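Long-range contacts in acarbose Kinase Mak1 (Uncultured bacterium, PDB 6WB4), which probably transfers a phosphate group from ATP to the antidiabetic drug acarbose, as a pfkB-family (ribokinase-like) carbohydrate kinase: residues V26-G31 with H156-N161; I252-R257 with G294-G299; V38-L43 with L119-G124. All blocks are in the same frame, centred on the assembly; numbering follows the deposited sequence.

How the interactions relate
From the N terminus, residues 26-31 come first, at the end of a strand in the large central sheet. The chain then passes directly into strand 34-39 of the small sheet, where 38-43 open interaction 3. That contact closes when 119-124 arrive in register alongside, and only afterwards do 156-161 close interaction 1 in the large sheet, so interaction 3 falls wholly within the span of interaction 1. Interaction 2 is a later loop: 252-257 meet the end of helix 283-298. Interaction 1 joins core strands beside the bound sugar, interaction 3 joins strands of the small sheet, probably the lid, and interaction 2 fixes a surface loop to the helix whose C298 touches the adenine of ATP.

Interaction 1 of 3, residues V26-G31 with H156-N161; sequences VLVVGG and HVSIMN. With AC1 (4,6-dideoxy-4-{[(1S,4R,5S,6S)-4,5,6-trihydroxy-3-(hydroxymethyl)cyclohex-2-en-1-yl]amino}-alpha-D-glucopyranose), chain D.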
# COMPACT_ATOMS: atom_id res chain seq x y z
N VAL B 26 -26.48 -16.89 4.06
CA VAL B 26 -26.26 -15.46 4.07
C VAL B 26 -25.55 -14.98 2.80
O VAL B 26 -24.43 -15.40 2.49
CB VAL B 26 -25.44 -15.04 5.28
CG1 VAL B 26 -25.10 -13.56 5.19
CG2 VAL B 26 -26.21 -15.34 6.56
N LEU B 27 -26.22 -14.09 2.07
CA LEU B 27 -25.57 -13.38 0.99
C LEU B 27 -25.09 -12.03 1.52
O LEU B 27 -25.85 -11.30 2.15
CB LEU B 27 -26.52 -13.21 -0.19
CG LEU B 27 -26.00 -12.37 -1.36
CD1 LEU B 27 -24.73 -12.96 -1.97
CD2 LEU B 27 -27.09 -12.28 -2.40
N VAL B 28 -23.81 -11.73 1.28
CA VAL B 28 -23.26 -10.42 1.62
C VAL B 28 -23.19 -9.59 0.34
O VAL B 28 -22.72 -10.07 -0.68
CB VAL B 28 -21.86 -10.52 2.25
CG1 VAL B 28 -21.34 -9.12 2.65
CG2 VAL B 28 -21.89 -11.43 3.47
N VAL B 29 -23.66 -8.35 0.40
CA VAL B 29 -23.69 -7.51 -0.78
C VAL B 29 -22.77 -6.30 -0.66
O VAL B 29 -23.04 -5.40 0.13
CB VAL B 29 -25.12 -7.01 -1.08
CG1 VAL B 29 -25.11 -6.05 -2.26
CG2 VAL B 29 -26.03 -8.16 -1.37
N GLY B 30 -21.69 -6.29 -1.43
CA GLY B 30 -20.80 -5.14 -1.48
C GLY B 30 -19.76 -5.04 -0.39
O GLY B 30 -19.82 -5.76 0.62
N GLY B 31 -18.79 -4.15 -0.60
CA GLY B 31 -17.83 -3.80 0.43
C GLY B 31 -16.41 -4.33 0.30
O GLY B 31 -15.52 -3.90 1.02
N HIS B 156 -27.19 -9.70 3.83
CA HIS B 156 -26.51 -8.68 4.62
C HIS B 156 -25.92 -7.63 3.69
O HIS B 156 -25.19 -7.96 2.75
CB HIS B 156 -25.44 -9.28 5.51
CG HIS B 156 -24.71 -8.27 6.35
ND1 HIS B 156 -25.26 -7.71 7.48
CD2 HIS B 156 -23.48 -7.72 6.21
CE1 HIS B 156 -24.40 -6.87 8.01
NE2 HIS B 156 -23.31 -6.85 7.26
N VAL B 157 -26.24 -6.37 3.94
CA VAL B 157 -25.93 -5.35 2.96
C VAL B 157 -24.95 -4.31 3.49
O VAL B 157 -25.25 -3.55 4.41
CB VAL B 157 -27.21 -4.65 2.49
CG1 VAL B 157 -26.89 -3.48 1.60
CG2 VAL B 157 -28.13 -5.64 1.78
N SER B 158 -23.76 -4.30 2.87
CA SER B 158 -22.74 -3.30 3.18
C SER B 158 -23.22 -1.97 2.64
O SER B 158 -23.99 -1.93 1.67
CB SER B 158 -21.38 -3.69 2.58
OG SER B 158 -20.95 -4.97 3.06
N ILE B 159 -22.78 -0.88 3.26
CA ILE B 159 -23.29 0.43 2.90
C ILE B 159 -22.57 1.03 1.68
O ILE B 159 -22.15 2.19 1.70
CB ILE B 159 -23.21 1.42 4.10
CG1 ILE B 159 -21.80 1.49 4.70
CG2 ILE B 159 -24.23 1.04 5.16
CD1 ILE B 159 -21.73 2.35 5.95
N MSE B 160 -22.44 0.24 0.62
CA MSE B 160 -22.10 0.79 -0.68
C MSE B 160 -23.30 1.62 -1.12
O MSE B 160 -24.44 1.30 -0.76
CB MSE B 160 -21.80 -0.30 -1.72
CG MSE B 160 -20.51 -1.10 -1.53
SE MSE B 160 -18.98 -0.18 -0.70
CE MSE B 160 -19.34 -0.65 1.16
N ASN B 161 -23.05 2.67 -1.89
CA ASN B 161 -24.10 3.61 -2.24
C ASN B 161 -25.19 2.99 -3.11
O ASN B 161 -26.38 3.29 -2.95
CB ASN B 161 -23.50 4.82 -2.95
CG ASN B 161 -24.52 5.93 -3.17
OD1 ASN B 161 -25.48 6.07 -2.41
ND2 ASN B 161 -24.30 6.72 -4.22
C1 AC1 D . -18.54 4.01 6.39
O2 AC1 D . -17.74 5.68 7.95
C2 AC1 D . -17.72 4.28 7.64
C4A AC1 D . -11.90 0.29 8.56
C3 AC1 D . -16.28 3.80 7.49
O3 AC1 D . -15.69 3.80 8.80
C4 AC1 D . -16.18 2.40 6.89
N4A AC1 D . -14.85 2.21 6.32
C5 AC1 D . -17.22 2.10 5.81
O5 AC1 D . -18.51 2.61 6.13
C6 AC1 D . -17.38 0.60 5.60
C1B AC1 D . -13.71 2.00 7.20
C2B AC1 D . -12.52 1.39 6.44
O2B AC1 D . -12.87 1.17 5.06
C3B AC1 D . -12.01 0.09 7.06
O3B AC1 D . -10.75 -0.28 6.49
O4 AC1 D . -11.21 -0.79 9.19
C5B AC1 D . -13.32 0.33 9.01
C7B AC1 D . -14.14 1.18 8.40
C6B AC1 D . -13.85 -0.58 10.08
O6B AC1 D . -15.09 -1.14 9.63
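V28 CG1 meets the imidazole of H156 at its edge, near the ring plane and 4.4 Å from CD2. At another point on the rim, H156 ND1 is hydrogen-bonded to S178 OG, which would limit the rotation of the ring, and V67 of helix 65-73 also packs against this side chain. H156 and V28 form a bridge pair on one face of the sheet; chi1 of 180° sets CG of H156 anti to its backbone N. On the other face, V29 CB lies 4.4 Å from V157 CG2.

Beneath these side chains the two strands run parallel. H156 N donates to L27 O at 2.7 Å, and H156 O receives V29 N, so H156 is bonded on both sides of V28. S158 N then continues the pairing to V29 O. The two are neighbouring strands at the centre of the large sheet of a ribokinase-like fold, and the substrate site lies where they end.

Past the strand, S158 turns its hydroxyl back to G30: OG donates to G30 O at 2.8 Å from above the carbonyl plane. The same side chain lies about 3 Å, at nearest atoms, from a bound calcium ion. Selenomethionine M160, bent along its chain, lays CE on G31 CA at 3.6 Å, and its side chain comes to about 4 Å from a bound glucose. I159, between S158 and M160 in the chain, points away from 26-31 into the sugar pocket, where its CD1 approaches O5 of AC1, which is hydrogen-bonded by R126, H62 and D183.

Interaction 2 of 3, residues I252-R257 with G294-G299; sequences ISIPGR and GAWACG. With ATP (adenosine-5'-triphosphate), chain H.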
# COMPACT_ATOMS: atom_id res chain seq x y z
N ILE B 252 -16.99 -10.51 26.65
CA ILE B 252 -16.71 -11.87 27.10
C ILE B 252 -15.21 -12.16 27.10
O ILE B 252 -14.50 -11.79 26.16
CB ILE B 252 -17.46 -12.89 26.22
CG1 ILE B 252 -18.92 -12.97 26.65
CG2 ILE B 252 -16.83 -14.25 26.28
CD1 ILE B 252 -19.73 -14.02 25.93
N SER B 253 -14.73 -12.79 28.16
CA SER B 253 -13.31 -13.12 28.29
C SER B 253 -13.02 -14.60 28.05
O SER B 253 -13.56 -15.46 28.74
CB SER B 253 -12.81 -12.71 29.68
OG SER B 253 -11.51 -13.21 29.94
N ILE B 254 -12.14 -14.90 27.09
CA ILE B 254 -11.80 -16.27 26.73
C ILE B 254 -10.41 -16.69 27.22
O ILE B 254 -9.39 -16.19 26.73
CB ILE B 254 -11.85 -16.46 25.19
CG1 ILE B 254 -13.20 -15.98 24.63
CG2 ILE B 254 -11.60 -17.92 24.80
CD1 ILE B 254 -13.25 -15.98 23.13
N PRO B 255 -10.36 -17.61 28.20
CA PRO B 255 -9.09 -18.08 28.77
C PRO B 255 -8.13 -18.61 27.71
O PRO B 255 -8.52 -19.41 26.87
CB PRO B 255 -9.53 -19.17 29.76
CG PRO B 255 -10.93 -18.76 30.14
CD PRO B 255 -11.53 -18.19 28.89
N GLY B 256 -6.89 -18.12 27.74
CA GLY B 256 -5.89 -18.46 26.75
C GLY B 256 -5.86 -17.52 25.55
O GLY B 256 -4.91 -17.53 24.77
N ARG B 257 -6.88 -16.69 25.42
CA ARG B 257 -6.96 -15.75 24.31
C ARG B 257 -7.21 -14.33 24.78
O ARG B 257 -8.30 -13.78 24.58
CB ARG B 257 -8.07 -16.15 23.33
CG ARG B 257 -7.63 -17.18 22.30
CD ARG B 257 -8.74 -17.46 21.31
NE ARG B 257 -8.91 -16.39 20.33
CZ ARG B 257 -8.37 -16.40 19.12
NH1 ARG B 257 -7.63 -17.42 18.73
NH2 ARG B 257 -8.58 -15.38 18.29
N GLY B 294 -17.32 -11.80 18.77
CA GLY B 294 -16.55 -10.60 19.03
C GLY B 294 -15.30 -10.84 19.86
O GLY B 294 -14.21 -10.36 19.53
N ALA B 295 -15.44 -11.58 20.96
CA ALA B 295 -14.31 -11.87 21.84
C ALA B 295 -13.22 -12.67 21.12
O ALA B 295 -12.03 -12.43 21.32
CB ALA B 295 -14.77 -12.63 23.06
N TRP B 296 -13.65 -13.60 20.28
CA TRP B 296 -12.70 -14.43 19.57
C TRP B 296 -11.82 -13.60 18.65
O TRP B 296 -10.59 -13.69 18.70
CB TRP B 296 -13.43 -15.50 18.76
CG TRP B 296 -12.50 -16.46 18.10
CD1 TRP B 296 -11.99 -16.39 16.84
CD2 TRP B 296 -11.95 -17.64 18.70
NE1 TRP B 296 -11.16 -17.47 16.60
CE2 TRP B 296 -11.12 -18.24 17.74
CE3 TRP B 296 -12.09 -18.24 19.95
CZ2 TRP B 296 -10.43 -19.42 17.99
CZ3 TRP B 296 -11.41 -19.41 20.20
CH2 TRP B 296 -10.59 -19.99 19.23
N ALA B 297 -12.47 -12.75 17.85
CA ALA B 297 -11.76 -11.87 16.92
C ALA B 297 -10.72 -11.01 17.64
O ALA B 297 -9.62 -10.80 17.14
CB ALA B 297 -12.75 -10.99 16.17
N CYS B 298 -11.08 -10.50 18.81
CA CYS B 298 -10.20 -9.62 19.57
C CYS B 298 -8.90 -10.29 20.04
O CYS B 298 -7.91 -9.61 20.29
CB CYS B 298 -10.94 -9.07 20.78
SG CYS B 298 -12.16 -7.86 20.33
N GLY B 299 -8.91 -11.62 20.13
CA GLY B 299 -7.75 -12.34 20.60
C GLY B 299 -6.85 -12.78 19.47
O GLY B 299 -5.94 -13.58 19.66
PG ATP H . -15.45 -2.22 12.80
O1G ATP H . -13.98 -2.07 13.14
O2G ATP H . -16.15 -0.93 12.46
O3G ATP H . -15.76 -3.37 11.87
PB ATP H . -16.21 -1.65 15.45
O1B ATP H . -14.84 -1.09 15.73
O2B ATP H . -17.38 -0.71 15.24
O3B ATP H . -16.12 -2.66 14.20
PA ATP H . -16.59 -2.22 18.19
O1A ATP H . -17.71 -1.23 18.40
O2A ATP H . -15.18 -1.85 18.58
O3A ATP H . -16.60 -2.67 16.64
O5' ATP H . -16.97 -3.61 18.92
C5' ATP H . -17.90 -4.52 18.31
C4' ATP H . -18.23 -5.70 19.21
O4' ATP H . -17.12 -6.59 19.33
C3' ATP H . -18.62 -5.29 20.62
O3' ATP H . -20.04 -5.30 20.79
C2' ATP H . -17.98 -6.31 21.53
O2' ATP H . -18.94 -7.28 21.97
C1' ATP H . -16.90 -6.97 20.69
N9 ATP H . -15.64 -6.36 21.15
C8 ATP H . -14.96 -5.38 20.52
N7 ATP H . -13.85 -5.01 21.21
C5 ATP H . -13.81 -5.77 22.32
C6 ATP H . -12.91 -5.90 23.49
N6 ATP H . -11.81 -5.13 23.59
N1 ATP H . -13.23 -6.82 24.43
C2 ATP H . -14.33 -7.59 24.33
N3 ATP H . -15.20 -7.53 23.30
C4 ATP H . -14.99 -6.65 22.28
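R257 lies flat on W296: the guanidinium and indole planes are only 5° apart, with CZ 3.8 Å from the centroid of the six-membered ring in a cation-pi stack. CD rests over the same face, making a CH-pi contact. A bend at chi3 (76°) brings the guanidinium round over the indole, and NH2 donates to W296 O at 2.7 Å. G299 N reaches that carbonyl from the opposite face of its plane, so two donors grip one oxygen at the helix end. G299 O lies over the other face of the guanidinium, toward its rim.

Alongside, I254 CD1 packs on A295 CB at 3.7 Å and sits at the edge of the W296 ring. Away from this compact patch the loop faces solvent: S253, P255 and G256 are exposed, and the type II turn from I254 to R257 carries P255 and G256 outward.

On the inner side of helix 283-298, C298 SG lies against the ATP adenine, near C5. W296 NE1 bonds to S306 OG, I254 touches L316 of helix 310-318, W296 touches T312 of that helix, and A297 packs on S268 of helix 265-280.

Interaction 3 of 3, residues V38-L43 with L119-G124; sequences VRVKSL and LVTEEG
In the small four-stranded sheet, which by likeness to ribokinase probably forms the lid, V38 and L119 sit side by side on neighbouring parallel strands and point the same way. L119 CD2 packs on V38 CB at 3.7 Å. Both side chains also meet the second subunit, V38 touching V117 and L119 touching L45 of that chain, so this face of the sheet is part of the dimer interface, consistent with the paired lids of ribokinase.

The backbone holds the register through V120, which uses both its N-H and its carbonyl. V120 N donates to V38 O at 3.1 Å in a nearly straight bond (171° at the hydrogen), and V120 O accepts from V40 N almost in line with its C=O. R39 and V120 turn to the other face, where the arginine is exposed and the valine lies about 8 Å, at nearest atoms, from the bound AC1.

Beyond the paired residues the two segments meet through side chains around T121. With chi1 at 85°, T121 places OG1 between its backbone N and carbonyl carbon, which leaves CG2 anti to that carbon; CG2 is the common meeting point. L43 comes across it with CG at 3.9 Å, while its CD1 extends toward L119 O, and L43 also touches M127 on strand 126-131. From the strand side, V40 CG2 meets T121 CG2 at 3.6 Å.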
# COMPACT_ATOMS: atom_id res chain seq x y z
N VAL B 38 0.64 -1.39 6.36
CA VAL B 38 1.97 -0.91 6.67
C VAL B 38 2.17 -0.76 8.18
O VAL B 38 1.46 -0.00 8.84
CB VAL B 38 2.25 0.45 5.99
CG1 VAL B 38 3.74 0.72 5.97
CG2 VAL B 38 1.72 0.45 4.57
N ARG B 39 3.16 -1.47 8.71
CA ARG B 39 3.47 -1.40 10.14
C ARG B 39 4.43 -0.24 10.42
O ARG B 39 5.56 -0.21 9.92
CB ARG B 39 4.06 -2.74 10.58
CG ARG B 39 3.24 -3.92 10.04
CD ARG B 39 3.93 -5.28 10.10
NE ARG B 39 4.07 -5.83 11.44
CZ ARG B 39 4.69 -6.97 11.72
NH1 ARG B 39 5.23 -7.68 10.73
NH2 ARG B 39 4.78 -7.41 12.97
N VAL B 40 3.98 0.74 11.20
CA VAL B 40 4.77 1.95 11.45
C VAL B 40 5.17 2.14 12.91
O VAL B 40 4.55 1.58 13.82
CB VAL B 40 4.02 3.23 10.99
CG1 VAL B 40 3.67 3.15 9.52
CG2 VAL B 40 2.79 3.49 11.86
N LYS B 41 6.22 2.95 13.12
CA LYS B 41 6.77 3.21 14.45
C LYS B 41 5.73 3.84 15.38
O LYS B 41 5.53 3.36 16.49
CB LYS B 41 8.01 4.11 14.34
CG LYS B 41 8.68 4.43 15.69
CD LYS B 41 9.45 5.77 15.69
CE LYS B 41 10.72 5.73 14.83
NZ LYS B 41 11.82 4.92 15.45
N SER B 42 5.05 4.89 14.93
CA SER B 42 4.07 5.55 15.77
C SER B 42 3.04 6.38 15.01
O SER B 42 3.28 6.81 13.88
CB SER B 42 4.77 6.46 16.78
OG SER B 42 5.20 7.66 16.16
N LEU B 43 1.89 6.59 15.65
CA LEU B 43 0.88 7.52 15.15
C LEU B 43 0.61 8.55 16.25
O LEU B 43 0.11 8.19 17.32
CB LEU B 43 -0.40 6.79 14.77
CG LEU B 43 -0.39 6.04 13.44
CD1 LEU B 43 -1.72 5.32 13.21
CD2 LEU B 43 -0.09 7.00 12.31
N LEU B 119 -2.43 2.09 7.92
CA LEU B 119 -1.31 2.30 8.82
C LEU B 119 -1.65 1.77 10.20
O LEU B 119 -2.60 2.23 10.83
CB LEU B 119 -0.94 3.78 8.87
CG LEU B 119 -0.69 4.38 7.49
CD1 LEU B 119 -0.31 5.86 7.60
CD2 LEU B 119 0.40 3.59 6.76
N VAL B 120 -0.90 0.77 10.65
CA VAL B 120 -1.13 0.17 11.96
C VAL B 120 0.15 0.17 12.80
O VAL B 120 1.26 0.13 12.26
CB VAL B 120 -1.68 -1.28 11.82
CG1 VAL B 120 -2.92 -1.30 10.95
CG2 VAL B 120 -0.62 -2.21 11.25
N THR B 121 0.00 0.24 14.12
CA THR B 121 1.17 0.18 14.99
C THR B 121 1.02 -0.96 15.99
O THR B 121 -0.01 -1.63 16.02
CB THR B 121 1.39 1.48 15.79
OG1 THR B 121 0.59 1.46 16.97
CG2 THR B 121 1.06 2.71 14.95
N GLU B 122 2.05 -1.14 16.80
CA GLU B 122 2.09 -2.21 17.79
C GLU B 122 0.96 -2.15 18.82
O GLU B 122 0.48 -3.19 19.26
CB GLU B 122 3.45 -2.19 18.50
CG GLU B 122 4.61 -2.58 17.57
CD GLU B 122 5.97 -2.46 18.24
OE1 GLU B 122 6.07 -1.78 19.29
OE2 GLU B 122 6.94 -3.05 17.72
N GLU B 123 0.54 -0.95 19.21
CA GLU B 123 -0.59 -0.81 20.13
C GLU B 123 -1.86 -1.44 19.56
O GLU B 123 -2.48 -2.28 20.20
CB GLU B 123 -0.85 0.66 20.46
CG GLU B 123 -0.13 1.17 21.71
CD GLU B 123 1.38 1.15 21.58
OE1 GLU B 123 1.91 1.12 20.45
OE2 GLU B 123 2.04 1.16 22.64
N GLY B 124 -2.23 -1.02 18.36
CA GLY B 124 -3.44 -1.50 17.73
C GLY B 124 -4.11 -0.35 17.02
O GLY B 124 -5.06 -0.55 16.26